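Local coordinates for glypican-1 (Homo sapiens, PDB 4YWT), which carries heparan sulfate chains at the cell surface, binds alpha-4 (V) collagen through them, and participates in Schwann cell myelination, at residues R209-R214 and S307-V312; R168-L173 and R199-A204. The protein carries 3 engineered substitutions. All coordinates share one frame; numbering follows the deposited sequence.

Interaction 1 (R209-R214 and S307-V312); sequences RLRATR and SGVESV
Arg211 leaves helix 204-236 against Val312 and ends beside Val309. Its CB lies 3.9 Å from Val312 CB. On the same side, Val312 CG1 settles on the helix backbone, 3.4 Å from Arg211 O; chi1 of 68° sets this methyl between the backbone N and carbonyl carbon of Val312, and both methyls lie near Arg211 CB. From CG to NE the arginine runs extended (chi2 and chi3 near 180°), long enough to span to the loop 307-312, while its NE forms a salt bridge with Glu207 one turn earlier. Glypican-1 has an elongated, mainly alpha-helical fold, and here the loop that joins helices 286-299 and 316-328 is laid across the side of helix 204-236, with Trp319 touching both Arg211 and Val312. At the tip, Val309 stands across the guanidinium at about a right angle: its CG1 lies over one face, offset toward the rim, and CG2 comes within 3.4 Å of Arg211 NH1. Ser307 CB approaches at the edge. Arg211 NH2 donates to a water whose O lies 2.9 Å away; this water also accepts from the backbone N of Ser307 and of Val309. A second water accepts from Arg214 NH1 and, weakly, from Arg211 NH2 and Val312 N.

Interaction 2 (R168-L173 and R199-A204); sequences RLLERL and RPFGEA
The ring of Phe201 projects from the loop 199-204 toward helix 158-177, where Leu169, Leu170 and Leu173 receive its far end. The three leucines present different parts of themselves to it. Leu170 offers the base of its side chain: its CB lies 3.8 Å from Phe201 CE2, and Phe201 CZ comes to 3.9 Å from Leu170 CA, so the bump of the ring presses almost onto the helix backbone. Leu173, one turn further along, meets the rim with a methyl, its CD1 lying near the ring plane at 4.0 Å from Phe201 CE1. More loosely, Leu169 CD2 completes the hollow at 4.4 Å from Phe201 CZ. With CG of Leu170 anti to the backbone N (chi1 174°), the branch swings past the ring and brings CD2 to 4.2 Å from Pro200 CG, so Pro200 packs against the end of Leu170 while Phe201 takes its base.

Pro200 and Phe201 are the two central residues of a type I beta turn from Arg199 to Gly202, closed by the bond from Gly202 N to Arg199 O, and the turn delivers both as neighbouring knobs just before helix 204-236 begins. Leu327 of helix 316-328 touches Pro200, Phe201 and Leu173, Leu334 touches Leu170 and Pro200, and the ring of Trp166 meets that of Phe201 at about 45°. No hydrogen bond or salt bridge joins the two segments: the contact is wholly apolar, which implies that cohesion rests on close fit and exclusion of water.

In the fold
Helix 204-236 connects the two contacts: interaction 2 packs the turn leading into it against helix 158-177, and interaction 1 sets a loop against its early part. They follow one another along the chain, interaction 2 closing before interaction 1 opens. Their centres lie 19 Å apart and their nearest atoms about 5 Å apart, without touching. Helix 316-328 is common to both, with Trp319 beside interaction 1 and Leu327 beside interaction 2. Both lie on the same side of the chain's centre, interaction 2 further out at 42 Å against 25 Å for interaction 1, measured between centres. Neither includes the calcium ligands Asp387 and Asp390 or the glycosylated Asn115.

Interaction 1 (R209-R214 and S307-V312)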
loop_
_atom_site.group_PDB
_atom_site.type_symbol
_atom_site.label_atom_id
_atom_site.label_comp_id
_atom_site.label_asym_id
_atom_site.label_seq_id
_atom_site.Cartn_x
_atom_site.Cartn_y
_atom_site.Cartn_z
ATOM N N ARG A 209 25.300 -12.461 10.509
ATOM C CA ARG A 209 24.137 -13.302 10.780
ATOM C C ARG A 209 22.962 -12.467 11.277
ATOM O O ARG A 209 21.899 -12.439 10.651
ATOM C CB ARG A 209 24.467 -14.387 11.809
ATOM C CG ARG A 209 23.347 -15.405 11.991
ATOM C CD ARG A 209 23.651 -16.422 13.088
ATOM N NE ARG A 209 23.350 -15.911 14.424
ATOM C CZ ARG A 209 24.268 -15.596 15.332
ATOM N NH1 ARG A 209 25.556 -15.745 15.056
ATOM N NH2 ARG A 209 23.898 -15.137 16.520
ATOM N N LEU A 210 23.169 -11.783 12.399
ATOM C CA LEU A 210 22.127 -10.970 13.013
ATOM C C LEU A 210 21.586 -9.916 12.047
ATOM O O LEU A 210 20.375 -9.866 11.768
ATOM C CB LEU A 210 22.662 -10.292 14.276
ATOM C CG LEU A 210 23.010 -11.212 15.448
ATOM C CD1 LEU A 210 23.816 -10.463 16.498
ATOM C CD2 LEU A 210 21.749 -11.803 16.058
ATOM N N ARG A 211 22.493 -9.091 11.530
ATOM C CA ARG A 211 22.112 -7.982 10.662
ATOM C C ARG A 211 21.356 -8.443 9.422
ATOM O O ARG A 211 20.306 -7.891 9.099
ATOM C CB ARG A 211 23.347 -7.177 10.255
ATOM C CG ARG A 211 23.938 -6.366 11.394
ATOM C CD ARG A 211 25.149 -5.566 10.951
ATOM N NE ARG A 211 25.672 -4.751 12.044
ATOM C CZ ARG A 211 25.231 -3.534 12.346
ATOM N NH1 ARG A 211 25.766 -2.867 13.360
ATOM N NH2 ARG A 211 24.253 -2.985 11.637
ATOM N N ALA A 212 21.875 -9.456 8.734
ATOM C CA ALA A 212 21.214 -9.950 7.530
ATOM C C ALA A 212 19.852 -10.544 7.869
ATOM O O ALA A 212 18.864 -10.292 7.168
ATOM C CB ALA A 212 22.079 -10.974 6.821
ATOM N N THR A 213 19.808 -11.326 8.948
ATOM C CA THR A 213 18.567 -11.954 9.390
ATOM C C THR A 213 17.472 -10.919 9.624
ATOM O O THR A 213 16.353 -11.076 9.139
ATOM C CB THR A 213 18.767 -12.766 10.681
ATOM O OG1 THR A 213 19.653 -13.864 10.424
ATOM C CG2 THR A 213 17.438 -13.306 11.180
ATOM N N ARG A 214 17.798 -9.860 10.357
ATOM C CA ARG A 214 16.829 -8.793 10.602
ATOM C C ARG A 214 16.452 -8.037 9.318
ATOM O O ARG A 214 15.276 -7.982 8.917
ATOM C CB ARG A 214 17.384 -7.817 11.643
ATOM C CG ARG A 214 16.683 -6.472 11.679
ATOM C CD ARG A 214 17.290 -5.551 12.730
ATOM N NE ARG A 214 18.749 -5.496 12.652
ATOM C CZ ARG A 214 19.430 -4.856 11.705
ATOM N NH1 ARG A 214 20.756 -4.865 11.726
ATOM N NH2 ARG A 214 18.793 -4.216 10.734
ATOM N N SER A 307 23.498 0.583 16.076
ATOM C CA SER A 307 24.886 0.962 16.336
ATOM C C SER A 307 25.397 2.112 15.466
ATOM O O SER A 307 26.571 2.479 15.546
ATOM C CB SER A 307 25.801 -0.252 16.160
ATOM O OG SER A 307 25.540 -1.233 17.148
ATOM N N GLY A 308 24.529 2.675 14.634
ATOM C CA GLY A 308 24.922 3.774 13.770
ATOM C C GLY A 308 25.740 3.295 12.587
ATOM O O GLY A 308 26.630 3.991 12.100
ATOM N N VAL A 309 25.419 2.093 12.123
ATOM C CA VAL A 309 26.112 1.463 11.009
ATOM C C VAL A 309 25.143 1.409 9.834
ATOM O O VAL A 309 23.929 1.380 10.036
ATOM C CB VAL A 309 26.607 0.043 11.377
ATOM C CG1 VAL A 309 27.437 -0.565 10.251
ATOM C CG2 VAL A 309 27.413 0.082 12.665
ATOM N N GLU A 310 25.664 1.402 8.611
ATOM C CA GLU A 310 24.802 1.428 7.439
ATOM C C GLU A 310 24.076 0.096 7.307
ATOM O O GLU A 310 24.310 -0.825 8.088
ATOM C CB GLU A 310 25.622 1.710 6.180
ATOM C CG GLU A 310 26.892 0.875 6.094
ATOM C CD GLU A 310 27.492 0.847 4.702
ATOM O OE1 GLU A 310 26.748 1.081 3.728
ATOM O OE2 GLU A 310 28.707 0.586 4.584
ATOM N N SER A 311 23.210 -0.018 6.306
ATOM C CA SER A 311 22.389 -1.212 6.176
ATOM C C SER A 311 23.193 -2.343 5.555
ATOM O O SER A 311 23.952 -2.133 4.608
ATOM C CB SER A 311 21.139 -0.927 5.344
ATOM O OG SER A 311 20.276 -2.051 5.336
ATOM N N VAL A 312 23.021 -3.544 6.097
ATOM C CA VAL A 312 23.778 -4.705 5.650
ATOM C C VAL A 312 23.348 -5.144 4.249
ATOM O O VAL A 312 24.111 -5.790 3.532
ATOM C CB VAL A 312 23.621 -5.881 6.639
ATOM C CG1 VAL A 312 22.195 -6.416 6.620
ATOM C CG2 VAL A 312 24.619 -6.986 6.328
HETATM O O HOH W 1 21.922 -3.814 9.251
HETATM O O HOH W 2 23.837 -0.596 13.194
#

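Interaction 2 (R168-L173 and R199-A204)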
loop_
_atom_site.group_PDB
_atom_site.type_symbol
_atom_site.label_atom_id
_atom_site.label_comp_id
_atom_site.label_asym_id
_atom_site.label_seq_id
_atom_site.Cartn_x
_atom_site.Cartn_y
_atom_site.Cartn_z
ATOM N N ARG A 168 32.434 -24.342 4.943
ATOM C CA ARG A 168 33.106 -24.686 3.692
ATOM C C ARG A 168 34.206 -23.685 3.341
ATOM O O ARG A 168 35.282 -24.071 2.870
ATOM C CB ARG A 168 32.089 -24.775 2.553
ATOM C CG ARG A 168 30.903 -25.695 2.829
ATOM C CD ARG A 168 31.303 -27.168 2.888
ATOM N NE ARG A 168 31.844 -27.559 4.188
ATOM C CZ ARG A 168 31.102 -27.888 5.242
ATOM N NH1 ARG A 168 29.780 -27.877 5.156
ATOM N NH2 ARG A 168 31.684 -28.230 6.384
ATOM N N LEU A 169 33.939 -22.403 3.581
ATOM C CA LEU A 169 34.925 -21.368 3.294
ATOM C C LEU A 169 36.161 -21.528 4.171
ATOM O O LEU A 169 37.282 -21.333 3.709
ATOM C CB LEU A 169 34.330 -19.973 3.485
ATOM C CG LEU A 169 35.267 -18.836 3.072
ATOM C CD1 LEU A 169 35.602 -18.938 1.591
ATOM C CD2 LEU A 169 34.667 -17.479 3.401
ATOM N N LEU A 170 35.953 -21.882 5.436
ATOM C CA LEU A 170 37.068 -22.120 6.344
ATOM C C LEU A 170 37.879 -23.320 5.871
ATOM O O LEU A 170 39.113 -23.286 5.880
ATOM C CB LEU A 170 36.576 -22.339 7.777
ATOM C CG LEU A 170 37.647 -22.741 8.795
ATOM C CD1 LEU A 170 38.736 -21.681 8.886
ATOM C CD2 LEU A 170 37.026 -22.987 10.161
ATOM N N GLU A 171 37.180 -24.374 5.450
ATOM C CA GLU A 171 37.850 -25.542 4.879
ATOM C C GLU A 171 38.753 -25.156 3.707
ATOM O O GLU A 171 39.966 -25.396 3.737
ATOM C CB GLU A 171 36.829 -26.584 4.414
ATOM C CG GLU A 171 35.948 -27.144 5.514
ATOM C CD GLU A 171 34.972 -28.186 4.997
ATOM O OE1 GLU A 171 34.687 -28.181 3.781
ATOM O OE2 GLU A 171 34.491 -29.007 5.805
ATOM N N ARG A 172 38.155 -24.551 2.682
ATOM C CA ARG A 172 38.885 -24.173 1.472
ATOM C C ARG A 172 40.053 -23.227 1.756
ATOM O O ARG A 172 41.168 -23.438 1.272
ATOM C CB ARG A 172 37.934 -23.529 0.460
ATOM C CG ARG A 172 36.928 -24.493 -0.148
ATOM C CD ARG A 172 36.001 -23.785 -1.124
ATOM N NE ARG A 172 36.734 -23.176 -2.231
ATOM C CZ ARG A 172 37.077 -23.817 -3.344
ATOM N NH1 ARG A 172 36.753 -25.093 -3.504
ATOM N NH2 ARG A 172 37.742 -23.180 -4.298
ATOM N N LEU A 173 39.791 -22.189 2.544
ATOM C CA LEU A 173 40.813 -21.205 2.878
ATOM C C LEU A 173 41.970 -21.836 3.648
ATOM O O LEU A 173 43.133 -21.496 3.419
ATOM C CB LEU A 173 40.209 -20.053 3.685
ATOM C CG LEU A 173 39.402 -19.031 2.880
ATOM C CD1 LEU A 173 38.759 -18.002 3.792
ATOM C CD2 LEU A 173 40.285 -18.348 1.854
ATOM N N ARG A 199 36.738 -18.678 16.925
ATOM C CA ARG A 199 36.332 -17.583 16.051
ATOM C C ARG A 199 37.467 -17.099 15.155
ATOM O O ARG A 199 37.980 -15.994 15.336
ATOM C CB ARG A 199 35.767 -16.429 16.879
ATOM C CG ARG A 199 34.312 -16.636 17.273
ATOM C CD ARG A 199 33.989 -16.008 18.616
ATOM N NE ARG A 199 32.549 -15.964 18.857
ATOM C CZ ARG A 199 31.967 -15.190 19.766
ATOM N NH1 ARG A 199 32.702 -14.394 20.531
ATOM N NH2 ARG A 199 30.649 -15.214 19.914
ATOM N N PRO A 200 37.863 -17.933 14.178
ATOM C CA PRO A 200 38.939 -17.582 13.247
ATOM C C PRO A 200 38.579 -16.391 12.365
ATOM O O PRO A 200 39.469 -15.642 11.964
ATOM C CB PRO A 200 39.106 -18.853 12.406
ATOM C CG PRO A 200 37.787 -19.538 12.490
ATOM C CD PRO A 200 37.271 -19.247 13.866
ATOM N N PHE A 201 37.295 -16.221 12.065
ATOM C CA PHE A 201 36.845 -15.110 11.231
ATOM C C PHE A 201 36.477 -13.882 12.060
ATOM O O PHE A 201 36.025 -12.872 11.518
ATOM C CB PHE A 201 35.647 -15.526 10.376
ATOM C CG PHE A 201 35.974 -16.533 9.311
ATOM C CD1 PHE A 201 36.843 -16.216 8.279
ATOM C CD2 PHE A 201 35.391 -17.789 9.326
ATOM C CE1 PHE A 201 37.138 -17.140 7.293
ATOM C CE2 PHE A 201 35.680 -18.717 8.341
ATOM C CZ PHE A 201 36.555 -18.392 7.324
ATOM N N GLY A 202 36.660 -13.974 13.373
ATOM C CA GLY A 202 36.329 -12.876 14.262
ATOM C C GLY A 202 34.845 -12.801 14.571
ATOM O O GLY A 202 34.164 -13.824 14.646
ATOM N N GLU A 203 34.344 -11.583 14.752
ATOM C CA GLU A 203 32.944 -11.373 15.107
ATOM C C GLU A 203 32.074 -11.173 13.870
ATOM O O GLU A 203 30.848 -11.119 13.964
ATOM C CB GLU A 203 32.802 -10.164 16.035
ATOM C CG GLU A 203 34.066 -9.808 16.799
ATOM C CD GLU A 203 33.879 -8.600 17.699
ATOM O OE1 GLU A 203 33.320 -8.760 18.804
ATOM O OE2 GLU A 203 34.286 -7.489 17.298
ATOM N N ALA A 204 32.722 -11.064 12.715
ATOM C CA ALA A 204 32.034 -10.770 11.459
ATOM C C ALA A 204 30.940 -11.780 11.066
ATOM O O ALA A 204 29.886 -11.367 10.586
ATOM C CB ALA A 204 33.055 -10.641 10.330
#